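Local coordinates for protein 3-hydroxy-3-methylglutaryl-CoA lyase (Acinetobacter baumannii, PDB 6NDS) that belongs to the HMGL-like family of TIM-barrel lyases and binds coenzyme A and a zinc ion, at residues A[41-44]-A[45-49]; A[128-131]-A[132-135]. All blocks are in the same frame, centred on the assembly; numbering follows the deposited sequence.

Interaction 1 (A[41-44]-A[45-49])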
loop_
_atom_site.group_PDB
_atom_site.type_symbol
_atom_site.label_atom_id
_atom_site.label_comp_id
_atom_site.label_asym_id
_atom_site.label_seq_id
_atom_site.Cartn_x
_atom_site.Cartn_y
_atom_site.Cartn_z
ATOM N N ASP A 41 10.290 -14.609 -23.322
ATOM C CA ASP A 41 11.088 -13.381 -23.260
ATOM C C ASP A 41 10.989 -12.722 -21.892
ATOM O O ASP A 41 11.986 -12.220 -21.357
ATOM C CB ASP A 41 10.623 -12.395 -24.337
ATOM C CG ASP A 41 11.150 -12.730 -25.715
ATOM O OD1 ASP A 41 11.997 -13.638 -25.842
ATOM O OD2 ASP A 41 10.714 -12.071 -26.683
ATOM N N LEU A 42 9.776 -12.673 -21.334
ATOM C CA LEU A 42 9.567 -12.055 -20.026
ATOM C C LEU A 42 10.361 -12.783 -18.951
ATOM O O LEU A 42 11.060 -12.155 -18.143
ATOM C CB LEU A 42 8.078 -12.052 -19.682
ATOM C CG LEU A 42 7.739 -11.598 -18.255
ATOM C CD1 LEU A 42 8.093 -10.136 -18.050
ATOM C CD2 LEU A 42 6.262 -11.872 -17.950
ATOM N N ILE A 43 10.295 -14.115 -18.950
ATOM C CA ILE A 43 11.054 -14.888 -17.968
ATOM C C ILE A 43 12.551 -14.702 -18.181
ATOM O O ILE A 43 13.305 -14.547 -17.214
ATOM C CB ILE A 43 10.631 -16.366 -18.024
ATOM C CG1 ILE A 43 9.160 -16.491 -17.597
ATOM C CG2 ILE A 43 11.554 -17.234 -17.150
ATOM C CD1 ILE A 43 8.499 -17.777 -18.067
ATOM N N ASN A 44 13.005 -14.691 -19.446
ATOM C CA ASN A 44 14.427 -14.461 -19.709
ATOM C C ASN A 44 14.869 -13.110 -19.153
ATOM O O ASN A 44 15.979 -12.988 -18.628
ATOM C CB ASN A 44 14.727 -14.533 -21.205
ATOM C CG ASN A 44 14.709 -15.950 -21.739
ATOM O OD1 ASN A 44 14.699 -16.916 -20.975
ATOM N ND2 ASN A 44 14.722 -16.084 -23.061
ATOM N N GLN A 45 14.012 -12.084 -19.252
ATOM C CA GLN A 45 14.375 -10.781 -18.687
ATOM C C GLN A 45 14.359 -10.827 -17.160
ATOM O O GLN A 45 15.265 -10.293 -16.508
ATOM C CB GLN A 45 13.421 -9.693 -19.190
ATOM C CG GLN A 45 13.628 -9.324 -20.648
ATOM C CD GLN A 45 14.984 -8.694 -20.853
ATOM O OE1 GLN A 45 15.792 -9.181 -21.639
ATOM N NE2 GLN A 45 15.252 -7.612 -20.122
ATOM N N LEU A 46 13.344 -11.459 -16.580
ATOM C CA LEU A 46 13.287 -11.583 -15.128
ATOM C C LEU A 46 14.499 -12.336 -14.596
ATOM O O LEU A 46 15.003 -12.027 -13.507
ATOM C CB LEU A 46 12.001 -12.291 -14.708
ATOM C CG LEU A 46 10.747 -11.462 -14.960
ATOM C CD1 LEU A 46 9.529 -12.381 -14.883
ATOM C CD2 LEU A 46 10.621 -10.323 -13.949
ATOM N N SER A 47 14.979 -13.326 -15.355
ATOM C CA SER A 47 16.164 -14.087 -14.965
ATOM C C SER A 47 17.418 -13.237 -14.865
ATOM O O SER A 47 18.410 -13.714 -14.307
ATOM C CB SER A 47 16.451 -15.232 -15.952
ATOM O OG SER A 47 15.512 -16.291 -15.797
ATOM N N THR A 48 17.420 -12.018 -15.402
ATOM C CA THR A 48 18.595 -11.165 -15.292
ATOM C C THR A 48 18.529 -10.214 -14.101
ATOM O O THR A 48 19.479 -9.444 -13.901
ATOM C CB THR A 48 18.804 -10.343 -16.572
ATOM O OG1 THR A 48 17.779 -9.340 -16.689
ATOM C CG2 THR A 48 18.791 -11.237 -17.814
ATOM N N MET A 49 17.460 -10.269 -13.303
ATOM C CA MET A 49 17.163 -9.241 -12.306
ATOM C C MET A 49 17.656 -9.576 -10.906
ATOM O O MET A 49 17.648 -8.687 -10.043
ATOM C CB MET A 49 15.648 -8.969 -12.242
ATOM C CG MET A 49 15.090 -8.410 -13.530
ATOM S SD MET A 49 15.659 -6.746 -13.860
ATOM C CE MET A 49 15.394 -6.708 -15.647
HETATM O O HOH W 1 14.196 -11.292 -23.415
HETATM O O HOH W 2 15.010 -17.489 -18.182
#
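Leu-42 and Leu-46, one turn apart in the last turns of helix 36-46 of this TIM barrel, meet on the buried side of the helix. Leu-42 CG rests 3.9 Å from Leu-46 CD1, and the two side chains slant across one another. Their torsions differ: Leu-42 carries CG opposite its backbone N (chi1 172°), whereas Leu-46 holds CG beside its own N (chi1 -69°), which brings CG 3.3 Å from Leu-42 O. That carbonyl also accepts the backbone N-H of Leu-46. Leu-46 packs further on Ile-54 of strand 53-58, Pro-23 of helix 22-28 and Leu-284 of helix 278-285, so this face of the helix packs between the sheet and two other helices.

Polar groups join the turns on other sides. A water donates to Asn-44 OD1 and accepts from Ser-47 OG, while Thr-79 N also donates to OD1 and Tyr-86 OH is hydrogen-bonded to OG. Toward the exposed side, the side chain of Gln-45, bent at chi2, places OE1 where a second water donates to it and to Asp-41 O, both at 3.2 Å. A type I turn runs from Leu-46 to Met-49. Just before it, Gln-45 O accepts two bonds from Thr-48, through its backbone N at 3.0 Å and through OG1 at 2.7 Å, the hydroxyl lying in the carbonyl plane on a lone pair, while Thr-48 CG2 sits 3.4 Å from Asn-44 O.

Interaction 2 (A[128-131]-A[132-135]); sequences QSFA and GFTE
Phe-130 and Phe-133 form a T-shaped (edge-to-face) pair on the buried side of helix 126-140, one of the helices surrounding the TIM barrel. The edge of Phe-133 points at the face of Phe-130, with ring centroids 5.3 Å apart and planes at 71°. The nearest carbon is Phe-133 CD2, which stands over the face of the other ring, offset toward its rim, 3.9 Å from Phe-130 CD1. With CG of Phe-133 set beside its backbone N (chi1 -64°), one face of its ring lies across the previous turn, and Ser-129 O comes within 3.3 Å of CG. The same oxygen accepts the backbone N-H of Phe-133. Next along the helix, Phe-130 O has two donors, Thr-134 N and Thr-134 OG1, each 2.9 Å from it and approaching from opposite faces of the carbonyl plane.

The solvent side is looser. Ala-131 is exposed, and its carbonyl receives Glu-135 N only in a weak bond of 3.3 Å; Glu-135 OE2 is hydrogen-bonded to Gln-139 NE2, one turn onward, and Gln-128 OE1 reaches back to Thr-125 N. Ser-129, bonded through OG to Asn-118 of helix 115-122, has its side chain about 7 Å from the bound coenzyme A. Inward, the aromatic pair lies between this helix, strand 106-112 and helix 164-176: Phe-130 stacks on His-173 and meets Tyr-174, while Leu-111 and Leu-109 lie against Phe-130 and Phe-133 respectively.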
loop_
_atom_site.group_PDB
_atom_site.type_symbol
_atom_site.label_atom_id
_atom_site.label_comp_id
_atom_site.label_asym_id
_atom_site.label_seq_id
_atom_site.Cartn_x
_atom_site.Cartn_y
_atom_site.Cartn_z
ATOM N N GLN A 128 -8.617 -35.111 -0.745
ATOM C CA GLN A 128 -8.271 -35.588 -2.081
ATOM C C GLN A 128 -7.005 -34.923 -2.592
ATOM O O GLN A 128 -6.186 -35.570 -3.251
ATOM C CB GLN A 128 -9.426 -35.351 -3.050
ATOM C CG GLN A 128 -10.634 -36.226 -2.763
ATOM C CD GLN A 128 -11.850 -35.860 -3.593
ATOM O OE1 GLN A 128 -12.270 -34.705 -3.627
ATOM N NE2 GLN A 128 -12.428 -36.851 -4.261
ATOM N N SER A 129 -6.826 -33.630 -2.303
ATOM C CA SER A 129 -5.586 -32.962 -2.686
ATOM C C SER A 129 -4.385 -33.653 -2.052
ATOM O O SER A 129 -3.383 -33.929 -2.725
ATOM C CB SER A 129 -5.635 -31.484 -2.288
ATOM O OG SER A 129 -6.389 -30.722 -3.227
ATOM N N PHE A 130 -4.481 -33.975 -0.759
ATOM C CA PHE A 130 -3.340 -34.596 -0.096
ATOM C C PHE A 130 -3.147 -36.045 -0.520
ATOM O O PHE A 130 -2.013 -36.541 -0.503
ATOM C CB PHE A 130 -3.468 -34.470 1.424
ATOM C CG PHE A 130 -2.582 -33.397 2.000
ATOM C CD1 PHE A 130 -1.218 -33.613 2.137
ATOM C CD2 PHE A 130 -3.100 -32.168 2.373
ATOM C CE1 PHE A 130 -0.387 -32.628 2.642
ATOM C CE2 PHE A 130 -2.272 -31.176 2.879
ATOM C CZ PHE A 130 -0.917 -31.407 3.017
ATOM N N ALA A 131 -4.222 -36.740 -0.909
ATOM C CA ALA A 131 -4.050 -38.057 -1.514
ATOM C C ALA A 131 -3.203 -37.972 -2.782
ATOM O O ALA A 131 -2.342 -38.827 -3.025
ATOM C CB ALA A 131 -5.411 -38.689 -1.814
ATOM N N GLY A 132 -3.435 -36.949 -3.605
ATOM C CA GLY A 132 -2.586 -36.757 -4.771
ATOM C C GLY A 132 -1.153 -36.417 -4.394
ATOM O O GLY A 132 -0.204 -36.952 -4.974
ATOM N N PHE A 133 -0.981 -35.549 -3.397
ATOM C CA PHE A 133 0.360 -35.156 -2.970
ATOM C C PHE A 133 1.153 -36.361 -2.484
ATOM O O PHE A 133 2.349 -36.490 -2.778
ATOM C CB PHE A 133 0.272 -34.105 -1.865
ATOM C CG PHE A 133 -0.363 -32.799 -2.292
ATOM C CD1 PHE A 133 -0.565 -32.499 -3.637
ATOM C CD2 PHE A 133 -0.746 -31.870 -1.343
ATOM C CE1 PHE A 133 -1.145 -31.297 -4.018
ATOM C CE2 PHE A 133 -1.317 -30.651 -1.721
ATOM C CZ PHE A 133 -1.518 -30.371 -3.055
ATOM N N THR A 134 0.499 -37.256 -1.739
ATOM C CA THR A 134 1.168 -38.464 -1.264
ATOM C C THR A 134 1.671 -39.315 -2.425
ATOM O O THR A 134 2.791 -39.839 -2.382
ATOM C CB THR A 134 0.216 -39.267 -0.375
ATOM O OG1 THR A 134 -0.233 -38.430 0.702
ATOM C CG2 THR A 134 0.920 -40.467 0.200
ATOM N N GLU A 135 0.866 -39.455 -3.479
ATOM C CA GLU A 135 1.321 -40.211 -4.641
ATOM C C GLU A 135 2.443 -39.476 -5.369
ATOM O O GLU A 135 3.383 -40.105 -5.871
ATOM C CB GLU A 135 0.146 -40.484 -5.581
ATOM C CG GLU A 135 0.475 -41.410 -6.743
ATOM C CD GLU A 135 0.518 -42.875 -6.345
ATOM O OE1 GLU A 135 -0.140 -43.245 -5.345
ATOM O OE2 GLU A 135 1.203 -43.656 -7.039
#

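Both contacts are local, each within a helix packed outside the parallel eight-stranded sheet of one TIM-barrel domain, and they come in series along the chain. Interaction 1 lies in helix 36-46 and the turn after it, following strand 17-20 and leading to strand 53-58; interaction 2 lies in helix 126-140, between strands 106-112 and 145-151. Their centres are 33 Å apart and their nearest atoms about 22 Å, so neither touches the other. Each sets apolar side chains against a strand of the shared sheet, so the two contacts join different helices of the outer layer to different strands of the barrel. The Ser-129 end of interaction 2 lies near the bound coenzyme A.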